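Local coordinates for lipoprotein (Streptococcus pneumoniae, PDB 3CX3), which binds zinc and, as a lipoprotein homologous to the solute-binding components of ABC transporters, probably captures the metal for uptake, at residues K9-V14 and D30-R35; A59-Y64 and K86-S91; F17-A22 and K266-N271; I135-S140 and T149-A154. All blocks are in the same frame, centred on the assembly; numbering follows the deposited sequence. Where two conformers were deposited one is given.

How the interactions relate
Interactions 1 and 2 are the two outer strand pairs of one parallel sheet, with order 33-36, 12-15, 61-64, 86-89; their centres lie 12 Å apart, and V14 of the first joins V61 and V63 of the second through probable backbone hydrogen bonds. Interaction 4 packs a helical hairpin beside this sheet: L139 reaches L88 of interaction 2, and Y150 reaches N32 of interaction 1. Interaction 3 ties helix 18-28, which links strands 12-15 and 33-36, to the C-terminal helix, and I20 touches V63. It is also near the zinc site of H44, H120, H184 and E259, the side chain of P19 being about 9 Å from the metal.

Interaction 1 (K9-V14 and D30-R35); sequences KGMKIV and DLNDVR
G10 lies close against L31, its CA 3.2 Å from L31 O, and marks the tight end of the contact. Having no CB to collide with that oxygen or with the carbonyl of K9, glycine suits the backbone here (phi 107°, psi -177°). Next to it N32 turns its amide toward M11, deposited as selenomethionine. A chi1 of -52° sets N32 CG beside its own backbone N, and from there OD1 accepts the N-H of M11 at 3.0 Å, in the carbonyl plane and on a lone pair. N32 ND2 bonds S28 and Y150, so both ends of the amide are used and its rotation is fixed; asparagine, donor and acceptor at once, fits.

Beyond this turn the chains run as parallel strands. I13 N gives its hydrogen to D33 O (2.6 Å) and I13 O takes that of R35 N (2.8 Å), while D33 N bonds M11 O only weakly. On the buried face I13 CB lies 4.1 Å from V34 CG2, and I13 CD1 rests on N32 CB at 3.8 Å.

The outer side chains K12, D33 and R35 are looser and more exposed. R35 NH1 is 2.8 Å from D33 OD2, but that oxygen lies well off the guanidinium plane, so charge rather than a directed N-H holds the pair. K12 NZ comes to 3.3 Å from R35 NH1, two positive groups whose repulsion the nearby D33 carboxylate probably eases.

The pair belongs to the beta-alpha-beta unit completed by helix 18-28; strand 12-15 has strand 61-64 as its other neighbour, and V61 packs on I13.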
loop_
_atom_site.group_PDB
_atom_site.type_symbol
_atom_site.label_atom_id
_atom_site.label_comp_id
_atom_site.label_asym_id
_atom_site.label_seq_id
_atom_site.Cartn_x
_atom_site.Cartn_y
_atom_site.Cartn_z
ATOM N N LYS A 9 13.815 8.176 24.848
ATOM C CA LYS A 9 14.014 7.122 23.846
ATOM C C LYS A 9 12.768 7.065 22.972
ATOM O O LYS A 9 12.798 7.437 21.793
ATOM C CB LYS A 9 14.247 5.739 24.486
ATOM C CG LYS A 9 15.705 5.277 24.533
ATOM C CD LYS A 9 16.230 4.866 23.157
ATOM C CE LYS A 9 17.746 4.937 23.105
ATOM N NZ LYS A 9 18.231 6.345 23.229
ATOM N N GLY A 10 11.669 6.622 23.582
ATOM C CA GLY A 10 10.440 6.311 22.865
ATOM C C GLY A 10 10.336 4.802 22.848
ATOM O O GLY A 10 11.185 4.123 23.429
HETATM N N MSE A 11 9.303 4.282 22.188
HETATM C CA MSE A 11 9.163 2.847 21.927
HETATM C C MSE A 11 9.820 2.463 20.615
HETATM O O MSE A 11 9.477 3.021 19.571
HETATM C CB MSE A 11 7.692 2.440 21.848
HETATM C CG MSE A 11 7.107 1.898 23.129
HETATM SE SE MSE A 11 5.350 1.082 22.819
HETATM C CE MSE A 11 4.469 2.478 21.769
ATOM N N LYS A 12 10.743 1.501 20.671
ATOM C CA LYS A 12 11.397 0.979 19.470
ATOM C C LYS A 12 10.367 0.177 18.660
ATOM O O LYS A 12 9.788 -0.804 19.163
ATOM C CB LYS A 12 12.609 0.117 19.839
ATOM C CG LYS A 12 13.585 -0.133 18.680
ATOM C CD LYS A 12 14.761 -1.045 19.075
ATOM C CE LYS A 12 15.950 -0.228 19.580
ATOM N NZ LYS A 12 17.289 -0.795 19.163
ATOM N N ILE A 13 10.136 0.614 17.420
ATOM C CA ILE A 13 9.046 0.082 16.586
ATOM C C ILE A 13 9.549 -0.321 15.197
ATOM O O ILE A 13 10.083 0.494 14.453
ATOM C CB ILE A 13 7.840 1.084 16.480
ATOM C CG1 ILE A 13 7.039 1.120 17.786
ATOM C CG2 ILE A 13 6.939 0.743 15.330
ATOM C CD1 ILE A 13 6.079 2.299 17.887
ATOM N N VAL A 14 9.383 -1.603 14.878
ATOM C CA VAL A 14 9.713 -2.113 13.564
ATOM C C VAL A 14 8.432 -2.276 12.742
ATOM O O VAL A 14 7.329 -2.511 13.261
ATOM C CB VAL A 14 10.601 -3.386 13.624
ATOM C CG1 VAL A 14 10.890 -3.924 12.230
ATOM C CG2 VAL A 14 11.924 -3.067 14.299
ATOM N N ASP A 30 6.248 12.503 17.194
ATOM C CA ASP A 30 7.653 12.592 17.599
ATOM C C ASP A 30 8.001 11.640 18.751
ATOM O O ASP A 30 9.099 11.694 19.304
ATOM C CB ASP A 30 7.995 14.039 17.991
ATOM C CG ASP A 30 7.059 14.612 19.066
ATOM O OD1 ASP A 30 6.150 13.897 19.553
ATOM O OD2 ASP A 30 7.238 15.799 19.419
ATOM N N LEU A 31 7.062 10.761 19.086
ATOM C CA LEU A 31 7.136 9.949 20.300
ATOM C C LEU A 31 8.068 8.742 20.318
ATOM O O LEU A 31 8.818 8.560 21.280
ATOM C CB LEU A 31 5.745 9.477 20.688
ATOM C CG LEU A 31 4.890 10.491 21.418
ATOM C CD1 LEU A 31 3.597 9.802 21.765
ATOM C CD2 LEU A 31 5.601 11.000 22.666
ATOM N N ASN A 32 8.006 7.909 19.287
ATOM C CA ASN A 32 8.668 6.617 19.347
ATOM C C ASN A 32 9.819 6.458 18.354
ATOM O O ASN A 32 9.981 7.269 17.451
ATOM C CB ASN A 32 7.629 5.501 19.179
ATOM C CG ASN A 32 6.452 5.631 20.148
ATOM O OD1 ASN A 32 6.551 5.263 21.317
ATOM N ND2 ASN A 32 5.328 6.142 19.655
ATOM N N ASP A 33 10.623 5.417 18.540
ATOM C CA ASP A 33 11.672 5.073 17.580
ATOM C C ASP A 33 11.120 4.139 16.499
ATOM O O ASP A 33 11.193 2.902 16.618
ATOM C CB ASP A 33 12.897 4.456 18.277
ATOM C CG ASP A 33 13.942 3.926 17.288
ATOM O OD1 ASP A 33 14.085 4.472 16.168
ATOM O OD2 ASP A 33 14.622 2.941 17.642
ATOM N N VAL A 34 10.577 4.754 15.445
ATOM C CA VAL A 34 9.932 4.026 14.356
ATOM C C VAL A 34 10.906 3.830 13.214
ATOM O O VAL A 34 11.304 4.783 12.553
ATOM C CB VAL A 34 8.646 4.727 13.839
ATOM C CG1 VAL A 34 8.011 3.913 12.723
ATOM C CG2 VAL A 34 7.644 4.934 14.963
ATOM N N ARG A 35 11.286 2.573 13.014
ATOM C CA ARG A 35 12.113 2.154 11.888
ATOM C C ARG A 35 11.431 1.061 11.052
ATOM O O ARG A 35 10.488 0.406 11.505
ATOM C CB ARG A 35 13.505 1.715 12.363
ATOM C CG ARG A 35 13.570 1.320 13.827
ATOM C CD ARG A 35 14.851 0.584 14.129
ATOM N NE ARG A 35 15.949 1.503 14.402
ATOM C CZ ARG A 35 16.548 1.612 15.585
ATOM N NH1 ARG A 35 16.153 0.846 16.597
ATOM N NH2 ARG A 35 17.543 2.479 15.755
#

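Interaction 2 (A59-Y64 and K86-S91); sequences ADVFVY and KVLEAS
A chi1 of 72° sets CG of Y64 between its backbone N and carbonyl carbon and swings the ring across to the neighbouring strand, where E89, with its own CG anti to the backbone N (chi1 -166°), extends past the phenol. They pair the edge strand 86-89 with strand 61-64 of a four-stranded parallel sheet. E89 CA sits 4.0 Å above the plane of the Y64 ring, offset toward its rim, in a CH-pi contact, and E89 CG touches Y64 OH at 3.6 Å. The methylenes of E89 thus pack on the hydroxyl end of the ring, while its carboxylate bonds H67 through OE1.

V87 suits the same face because one methyl serves two rings: its CG1 lies at the edge of the Y64 ring, 4.0 Å from CE1, and at the edge of the F62 ring, 4.1 Å from CD2.

On the other face V61, V63 and L88 make an aliphatic patch, with K86 at its end. V61 CG1 meets L88 CD1 at 3.9 Å, and V63 packs on L88 CB and on A90. Helices 18-28 and 125-142 cover this side, I20 and V24 touching V63 and L139 touching L88; compact valines and a leucine are well matched to such a layer.

Backbone bonds alternate regularly between the strands. F62 offers its N-H to K86 O (2.8 Å) and its carbonyl to L88 N (2.8 Å), and Y64 N follows with L88 O. The series finishes just past the strand, where A90 N reaches Y64 O at 3.0 Å.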
loop_
_atom_site.group_PDB
_atom_site.type_symbol
_atom_site.label_atom_id
_atom_site.label_comp_id
_atom_site.label_asym_id
_atom_site.label_seq_id
_atom_site.Cartn_x
_atom_site.Cartn_y
_atom_site.Cartn_z
ATOM N N ALA A 59 12.752 -5.550 18.931
ATOM C CA ALA A 59 11.942 -4.335 19.059
ATOM C C ALA A 59 10.980 -4.435 20.240
ATOM O O ALA A 59 10.830 -5.516 20.824
ATOM C CB ALA A 59 11.161 -4.093 17.763
ATOM N N ASP A 60 10.343 -3.313 20.599
ATOM C CA ASP A 60 9.208 -3.319 21.539
ATOM C C ASP A 60 7.890 -3.612 20.813
ATOM O O ASP A 60 7.001 -4.261 21.351
ATOM C CB ASP A 60 9.074 -1.965 22.241
ATOM C CG ASP A 60 10.262 -1.639 23.123
ATOM O OD1 ASP A 60 10.404 -2.269 24.203
ATOM O OD2 ASP A 60 11.028 -0.723 22.743
ATOM N N VAL A 61 7.770 -3.099 19.592
ATOM C CA VAL A 61 6.542 -3.230 18.804
ATOM C C VAL A 61 6.861 -3.560 17.356
ATOM O O VAL A 61 7.746 -2.960 16.762
ATOM C CB VAL A 61 5.673 -1.931 18.856
ATOM C CG1 VAL A 61 4.510 -1.998 17.861
ATOM C CG2 VAL A 61 5.184 -1.649 20.298
ATOM N N PHE A 62 6.141 -4.525 16.791
ATOM C CA PHE A 62 6.226 -4.761 15.363
ATOM C C PHE A 62 4.876 -4.660 14.680
ATOM O O PHE A 62 3.887 -5.283 15.104
ATOM C CB PHE A 62 6.896 -6.092 15.051
ATOM C CG PHE A 62 6.975 -6.393 13.577
ATOM C CD1 PHE A 62 7.810 -5.638 12.740
ATOM C CD2 PHE A 62 6.229 -7.423 13.023
ATOM C CE1 PHE A 62 7.893 -5.918 11.385
ATOM C CE2 PHE A 62 6.319 -7.716 11.653
ATOM C CZ PHE A 62 7.145 -6.960 10.839
ATOM N N VAL A 63 4.856 -3.870 13.608
ATOM C CA VAL A 63 3.623 -3.544 12.896
ATOM C C VAL A 63 3.687 -3.943 11.436
ATOM O O VAL A 63 4.558 -3.455 10.698
ATOM C CB VAL A 63 3.287 -2.029 12.992
ATOM C CG1 VAL A 63 2.020 -1.714 12.250
ATOM C CG2 VAL A 63 3.145 -1.602 14.435
ATOM N N TYR A 64 2.775 -4.835 11.030
ATOM C CA TYR A 64 2.629 -5.181 9.623
ATOM C C TYR A 64 1.229 -4.831 9.099
ATOM O O TYR A 64 0.380 -4.358 9.864
ATOM C CB TYR A 64 3.075 -6.645 9.333
ATOM C CG TYR A 64 2.144 -7.696 9.849
ATOM C CD1 TYR A 64 2.122 -8.038 11.189
ATOM C CD2 TYR A 64 1.263 -8.344 8.990
ATOM C CE1 TYR A 64 1.247 -9.006 11.655
ATOM C CE2 TYR A 64 0.386 -9.308 9.451
ATOM C CZ TYR A 64 0.382 -9.626 10.788
ATOM O OH TYR A 64 -0.492 -10.592 11.249
ATOM N N LYS A 86 4.934 -6.627 20.837
ATOM C CA LYS A 86 3.536 -6.551 20.508
ATOM C C LYS A 86 3.517 -6.631 18.994
ATOM O O LYS A 86 4.095 -5.778 18.318
ATOM C CB LYS A 86 2.952 -5.234 21.011
ATOM C CG LYS A 86 3.651 -4.700 22.265
ATOM C CD LYS A 86 3.768 -5.763 23.379
ATOM C CE LYS A 86 4.343 -5.176 24.682
ATOM N NZ LYS A 86 5.825 -4.912 24.666
ATOM N N VAL A 87 2.921 -7.692 18.466
ATOM C CA VAL A 87 2.817 -7.862 17.033
ATOM C C VAL A 87 1.443 -7.344 16.657
ATOM O O VAL A 87 0.431 -7.794 17.200
ATOM C CB VAL A 87 3.004 -9.348 16.580
ATOM C CG1 VAL A 87 3.250 -9.442 15.076
ATOM C CG2 VAL A 87 4.154 -10.000 17.309
ATOM N N LEU A 88 1.412 -6.379 15.741
ATOM C CA LEU A 88 0.174 -5.663 15.410
ATOM C C LEU A 88 -0.181 -5.722 13.919
ATOM O O LEU A 88 0.563 -5.221 13.073
ATOM C CB LEU A 88 0.245 -4.201 15.919
ATOM C CG LEU A 88 0.460 -4.087 17.445
ATOM C CD1 LEU A 88 0.619 -2.661 17.904
ATOM C CD2 LEU A 88 -0.680 -4.747 18.228
ATOM N N GLU A 89 -1.323 -6.343 13.610
ATOM C CA GLU A 89 -1.840 -6.411 12.226
ATOM C C GLU A 89 -2.729 -5.189 12.048
ATOM O O GLU A 89 -3.800 -5.110 12.646
ATOM C CB GLU A 89 -2.588 -7.725 11.960
ATOM C CG GLU A 89 -2.857 -8.023 10.469
ATOM C CD GLU A 89 -4.005 -9.045 10.195
ATOM O OE1 GLU A 89 -3.926 -9.824 9.237
ATOM O OE2 GLU A 89 -5.002 -9.089 10.924
ATOM N N ALA A 90 -2.271 -4.243 11.230
ATOM C CA ALA A 90 -2.844 -2.905 11.167
ATOM C C ALA A 90 -4.159 -2.857 10.439
ATOM O O ALA A 90 -4.937 -1.923 10.629
ATOM C CB ALA A 90 -1.849 -1.919 10.563
ATOM N N SER A 91 -4.427 -3.869 9.611
ATOM C CA SER A 91 -5.692 -3.948 8.901
ATOM C C SER A 91 -6.631 -4.936 9.547
ATOM O O SER A 91 -7.628 -5.329 8.940
ATOM C CB SER A 91 -5.478 -4.342 7.436
ATOM O OG SER A 91 -4.953 -5.661 7.318
#

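Interaction 3 (F17-A22 and K266-N271); sequences FYPIYA and KTYLEN
The amide nitrogen of N271 is shared by two acceptors: ND2 gives a weak bond to Y18 OH across the contact, at 3.4 Å, and another weak one to T267 O of its own segment, at 2.8 Å. The amide plane stands nearly perpendicular to the Y18 ring. N271 OD1 is engaged by N264, so asparagine, a donor at one end and an acceptor at the other, serves the place well. A firmer bond steadies the same turn, T267 N reaching E270 OE2 at 2.9 Å from above the carboxylate plane.

Most of the contact is aromatic. Y18 holds its ring anti to the backbone N (chi1 169°), which carries the phenol away from its own helix to Y268. There Y18 CE2 meets the edge of the Y268 ring, in its plane, 3.3 Å from CD1. The two rings are inclined at 37° with centroids 5.7 Å apart, an oblique pairing, with Y18 OH lying beyond it near N271.

Smaller residues fill in beside them. A22 brings its methyl to 3.9 Å from Y268 CB, and P19 CB lies 4.0 Å from Y268 CE1. Alanine is small enough for the helix to come near here, and proline in the first turn of a helix wastes no backbone N-H.

Y268 OH bonds the carbonyl of W122, whose side chain touches P19. The Y268 ring is thus held where helix 18-28 meets the C-terminal helix 268-281, with A128 of helix 125-142 and F157 of helix 147-173 packing against it as well.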
loop_
_atom_site.group_PDB
_atom_site.type_symbol
_atom_site.label_atom_id
_atom_site.label_comp_id
_atom_site.label_asym_id
_atom_site.label_seq_id
_atom_site.Cartn_x
_atom_site.Cartn_y
_atom_site.Cartn_z
ATOM N N PHE A 17 6.656 -2.453 5.704
ATOM C CA PHE A 17 6.954 -1.691 4.495
ATOM C C PHE A 17 6.325 -0.290 4.582
ATOM O O PHE A 17 5.798 0.055 5.637
ATOM C CB PHE A 17 6.615 -2.502 3.229
ATOM C CG PHE A 17 5.170 -2.466 2.818
ATOM C CD1 PHE A 17 4.154 -2.939 3.672
ATOM C CD2 PHE A 17 4.828 -2.023 1.550
ATOM C CE1 PHE A 17 2.802 -2.923 3.273
ATOM C CE2 PHE A 17 3.505 -1.992 1.145
ATOM C CZ PHE A 17 2.473 -2.464 2.019
ATOM N N TYR A 18 6.408 0.508 3.513
ATOM C CA TYR A 18 6.185 1.957 3.597
ATOM C C TYR A 18 4.826 2.478 4.107
ATOM O O TYR A 18 4.806 3.347 4.980
ATOM C CB TYR A 18 6.547 2.686 2.304
ATOM C CG TYR A 18 6.059 4.114 2.331
ATOM C CD1 TYR A 18 6.752 5.080 3.059
ATOM C CD2 TYR A 18 4.890 4.502 1.658
ATOM C CE1 TYR A 18 6.316 6.415 3.096
ATOM C CE2 TYR A 18 4.433 5.833 1.699
ATOM C CZ TYR A 18 5.160 6.779 2.426
ATOM O OH TYR A 18 4.769 8.088 2.503
ATOM N N PRO A 19 3.692 2.031 3.511
ATOM C CA PRO A 19 2.424 2.575 4.014
ATOM C C PRO A 19 2.336 2.404 5.516
ATOM O O PRO A 19 1.695 3.196 6.183
ATOM C CB PRO A 19 1.364 1.713 3.326
ATOM C CG PRO A 19 2.014 1.217 2.082
ATOM C CD PRO A 19 3.485 1.093 2.387
ATOM N N ILE A 20 2.983 1.368 6.034
ATOM C CA ILE A 20 2.990 1.099 7.471
ATOM C C ILE A 20 3.981 2.042 8.173
ATOM O O ILE A 20 3.640 2.690 9.166
ATOM C CB ILE A 20 3.338 -0.383 7.764
ATOM C CG1 ILE A 20 2.141 -1.304 7.525
ATOM C CG2 ILE A 20 3.725 -0.538 9.191
ATOM C CD1 ILE A 20 1.175 -0.832 6.478
ATOM N N TYR A 21 5.206 2.106 7.650
ATOM C CA TYR A 21 6.211 3.041 8.133
ATOM C C TYR A 21 5.586 4.399 8.379
ATOM O O TYR A 21 5.629 4.919 9.498
ATOM C CB TYR A 21 7.336 3.174 7.104
ATOM C CG TYR A 21 8.482 4.052 7.546
ATOM C CD1 TYR A 21 9.214 3.750 8.697
ATOM C CD2 TYR A 21 8.844 5.187 6.805
ATOM C CE1 TYR A 21 10.264 4.552 9.110
ATOM C CE2 TYR A 21 9.896 5.996 7.207
ATOM C CZ TYR A 21 10.606 5.670 8.361
ATOM O OH TYR A 21 11.660 6.460 8.763
ATOM N N ALA A 22 4.971 4.921 7.317
ATOM C CA ALA A 22 4.484 6.277 7.229
ATOM C C ALA A 22 3.289 6.523 8.108
ATOM O O ALA A 22 3.081 7.629 8.582
ATOM C CB ALA A 22 4.129 6.585 5.807
ATOM N N LYS A 266 7.698 14.292 1.335
ATOM C CA LYS A 266 6.231 14.190 1.367
ATOM C C LYS A 266 5.632 13.242 2.408
ATOM O O LYS A 266 6.213 12.213 2.745
ATOM C CB LYS A 266 5.689 13.844 -0.028
ATOM C CG LYS A 266 6.338 14.616 -1.181
ATOM C CD LYS A 266 5.961 14.016 -2.524
ATOM C CE LYS A 266 5.029 14.919 -3.327
ATOM N NZ LYS A 266 3.840 15.388 -2.563
ATOM N N THR A 267 4.449 13.620 2.893
ATOM C CA THR A 267 3.664 12.867 3.868
ATOM C C THR A 267 3.204 11.567 3.189
ATOM O O THR A 267 3.602 11.309 2.059
ATOM C CB THR A 267 2.467 13.760 4.349
ATOM O OG1 THR A 267 2.368 13.745 5.776
ATOM C CG2 THR A 267 1.160 13.321 3.776
ATOM N N TYR A 268 2.401 10.732 3.848
ATOM C CA TYR A 268 1.826 9.580 3.136
ATOM C C TYR A 268 0.742 10.057 2.180
ATOM O O TYR A 268 0.805 9.795 0.974
ATOM C CB TYR A 268 1.259 8.518 4.080
ATOM C CG TYR A 268 0.575 7.405 3.325
ATOM C CD1 TYR A 268 1.317 6.435 2.668
ATOM C CD2 TYR A 268 -0.807 7.337 3.242
ATOM C CE1 TYR A 268 0.705 5.429 1.949
ATOM C CE2 TYR A 268 -1.431 6.316 2.527
ATOM C CZ TYR A 268 -0.661 5.369 1.887
ATOM O OH TYR A 268 -1.253 4.370 1.167
ATOM N N LEU A 269 -0.239 10.771 2.730
ATOM C CA LEU A 269 -1.357 11.293 1.965
ATOM C C LEU A 269 -0.933 12.226 0.830
ATOM O O LEU A 269 -1.568 12.253 -0.233
ATOM C CB LEU A 269 -2.363 11.963 2.890
ATOM C CG LEU A 269 -3.230 10.945 3.636
ATOM C CD1 LEU A 269 -4.168 11.638 4.610
ATOM C CD2 LEU A 269 -4.015 10.053 2.663
ATOM N N GLU A 270 0.149 12.963 1.051
ATOM C CA GLU A 270 0.772 13.778 0.020
ATOM C C GLU A 270 1.264 12.945 -1.173
ATOM O O GLU A 270 1.109 13.378 -2.318
ATOM C CB GLU A 270 1.892 14.628 0.622
ATOM C CG GLU A 270 1.350 15.756 1.492
ATOM C CD GLU A 270 2.410 16.622 2.137
ATOM O OE1 GLU A 270 2.012 17.640 2.739
ATOM O OE2 GLU A 270 3.622 16.305 2.057
ATOM N N ASN A 271 1.835 11.759 -0.909
ATOM C CA ASN A 271 2.235 10.813 -1.973
ATOM C C ASN A 271 1.057 10.088 -2.645
ATOM O O ASN A 271 1.066 9.858 -3.874
ATOM C CB ASN A 271 3.211 9.751 -1.447
ATOM C CG ASN A 271 4.628 10.263 -1.284
ATOM O OD1 ASN A 271 5.305 10.621 -2.255
ATOM N ND2 ASN A 271 5.104 10.248 -0.050
#

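Interaction 4 (I135-S140 and T149-A154); sequences IADKLS and TYQKNA
Y150 is the first residue of 149-154 to meet the other helix, and the two run antiparallel, at 174°, with axes 8.7 Å apart. Its CB touches A136 CB at 3.9 Å, and chi1 of -58° sends the ring across the facing helix. There L139 CB stands 4.1 Å above the ring centre in a CH-pi contact, close to the normal, while S140 CB approaches the ring edge, 3.7 Å from CD1. The hydroxyl end of Y150 reaches D143, beyond the helix.

Q151 comes next, its bent side chain lying beside A136, D137 and S140. A long, flexible polar residue is apt at this partly exposed border.

A turn further on, A154 sets its CB 3.8 Å from A136 CB. Two alanines, each pointing at the other helix, allow the backbones of this helical hairpin, 125-142 and 147-173, to approach closely.

Chemically the contact grades from methyls and an aromatic face, buried against V27 of helix 18-28, to polar groups at D137; its cohesion therefore probably rests largely on close apolar packing.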
loop_
_atom_site.group_PDB
_atom_site.type_symbol
_atom_site.label_atom_id
_atom_site.label_comp_id
_atom_site.label_asym_id
_atom_site.label_seq_id
_atom_site.Cartn_x
_atom_site.Cartn_y
_atom_site.Cartn_z
ATOM N N ILE A 135 -4.368 1.412 14.012
ATOM C CA ILE A 135 -2.999 1.585 14.473
ATOM C C ILE A 135 -2.996 2.318 15.805
ATOM O O ILE A 135 -2.435 1.818 16.796
ATOM C CB ILE A 135 -2.112 2.291 13.408
ATOM C CG1 ILE A 135 -1.807 1.318 12.257
ATOM C CG2 ILE A 135 -0.841 2.857 14.038
ATOM C CD1 ILE A 135 -1.008 1.898 11.096
ATOM N N ALA A 136 -3.649 3.484 15.829
ATOM C CA ALA A 136 -3.733 4.283 17.045
ATOM C C ALA A 136 -4.339 3.470 18.177
ATOM O O ALA A 136 -3.757 3.398 19.238
ATOM C CB ALA A 136 -4.521 5.572 16.795
ATOM N N ASP A 137 -5.484 2.828 17.931
ATOM C CA ASP A 137 -6.124 1.965 18.936
ATOM C C ASP A 137 -5.160 0.959 19.564
ATOM O O ASP A 137 -4.959 0.942 20.796
ATOM C CB ASP A 137 -7.321 1.224 18.335
ATOM C CG ASP A 137 -8.494 2.153 18.028
ATOM O OD1 ASP A 137 -9.574 1.653 17.652
ATOM O OD2 ASP A 137 -8.344 3.385 18.172
ATOM N N LYS A 138 -4.554 0.135 18.717
ATOM C CA LYS A 138 -3.641 -0.906 19.187
ATOM C C LYS A 138 -2.436 -0.279 19.857
ATOM O O LYS A 138 -2.017 -0.725 20.922
ATOM C CB LYS A 138 -3.200 -1.824 18.036
ATOM C CG LYS A 138 -4.316 -2.662 17.428
ATOM C CD LYS A 138 -3.800 -3.397 16.187
ATOM C CE LYS A 138 -4.444 -4.760 15.975
ATOM N NZ LYS A 138 -5.946 -4.753 15.969
ATOM N N LEU A 139 -1.892 0.765 19.238
ATOM C CA LEU A 139 -0.824 1.545 19.869
ATOM C C LEU A 139 -1.261 2.106 21.221
ATOM O O LEU A 139 -0.491 2.070 22.193
ATOM C CB LEU A 139 -0.309 2.661 18.962
ATOM C CG LEU A 139 1.080 2.450 18.332
ATOM C CD1 LEU A 139 1.267 1.017 17.822
ATOM C CD2 LEU A 139 1.407 3.475 17.215
ATOM N N SER A 140 -2.493 2.599 21.309
ATOM C CA SER A 140 -2.900 3.249 22.558
ATOM C C SER A 140 -3.361 2.273 23.653
ATOM O O SER A 140 -3.465 2.660 24.821
ATOM C CB SER A 140 -3.850 4.434 22.328
ATOM O OG SER A 140 -5.090 4.047 21.814
ATOM N N THR A 149 -2.107 11.458 22.113
ATOM C CA THR A 149 -1.285 11.804 20.962
ATOM C C THR A 149 -1.649 10.973 19.736
ATOM O O THR A 149 -1.716 11.509 18.623
ATOM C CB THR A 149 0.213 11.686 21.297
ATOM O OG1 THR A 149 0.516 12.556 22.396
ATOM C CG2 THR A 149 1.090 12.068 20.093
ATOM N N TYR A 150 -1.917 9.679 19.954
ATOM C CA TYR A 150 -2.229 8.744 18.883
ATOM C C TYR A 150 -3.580 9.039 18.274
ATOM O O TYR A 150 -3.692 9.168 17.050
ATOM C CB TYR A 150 -2.188 7.280 19.361
ATOM C CG TYR A 150 -0.865 6.821 19.947
ATOM C CD1 TYR A 150 -0.823 6.147 21.166
ATOM C CD2 TYR A 150 0.338 7.071 19.294
ATOM C CE1 TYR A 150 0.374 5.740 21.715
ATOM C CE2 TYR A 150 1.552 6.672 19.845
ATOM C CZ TYR A 150 1.557 6.006 21.048
ATOM O OH TYR A 150 2.751 5.598 21.582
ATOM N N GLN A 151 -4.604 9.146 19.116
ATOM C CA GLN A 151 -5.966 9.362 18.632
ATOM C C GLN A 151 -6.162 10.686 17.868
ATOM O O GLN A 151 -7.045 10.778 17.005
ATOM C CB GLN A 151 -6.982 9.239 19.771
ATOM C CG GLN A 151 -6.969 7.890 20.488
ATOM C CD GLN A 151 -7.262 6.702 19.577
ATOM O OE1 GLN A 151 -8.238 6.702 18.837
ATOM N NE2 GLN A 151 -6.421 5.677 19.647
ATOM N N LYS A 152 -5.347 11.697 18.168
ATOM C CA LYS A 152 -5.455 12.976 17.456
ATOM C C LYS A 152 -4.598 13.021 16.169
ATOM O O LYS A 152 -5.010 13.598 15.154
ATOM C CB LYS A 152 -5.205 14.175 18.391
ATOM C CG LYS A 152 -5.618 15.539 17.787
ATOM C CD LYS A 152 -6.433 16.431 18.767
ATOM C CE LYS A 152 -7.954 16.417 18.491
ATOM N NZ LYS A 152 -8.532 15.039 18.397
ATOM N N ASN A 153 -3.428 12.394 16.205
ATOM C CA ASN A 153 -2.634 12.219 14.995
ATOM C C ASN A 153 -3.388 11.449 13.917
ATOM O O ASN A 153 -3.483 11.904 12.769
ATOM C CB ASN A 153 -1.312 11.535 15.315
ATOM C CG ASN A 153 -0.359 12.447 16.035
ATOM O OD1 ASN A 153 -0.672 13.600 16.287
ATOM N ND2 ASN A 153 0.812 11.936 16.373
ATOM N N ALA A 154 -3.925 10.292 14.300
ATOM C CA ALA A 154 -4.846 9.522 13.460
ATOM C C ALA A 154 -6.050 10.342 12.993
ATOM O O ALA A 154 -6.456 10.250 11.833
ATOM C CB ALA A 154 -5.314 8.301 14.202
#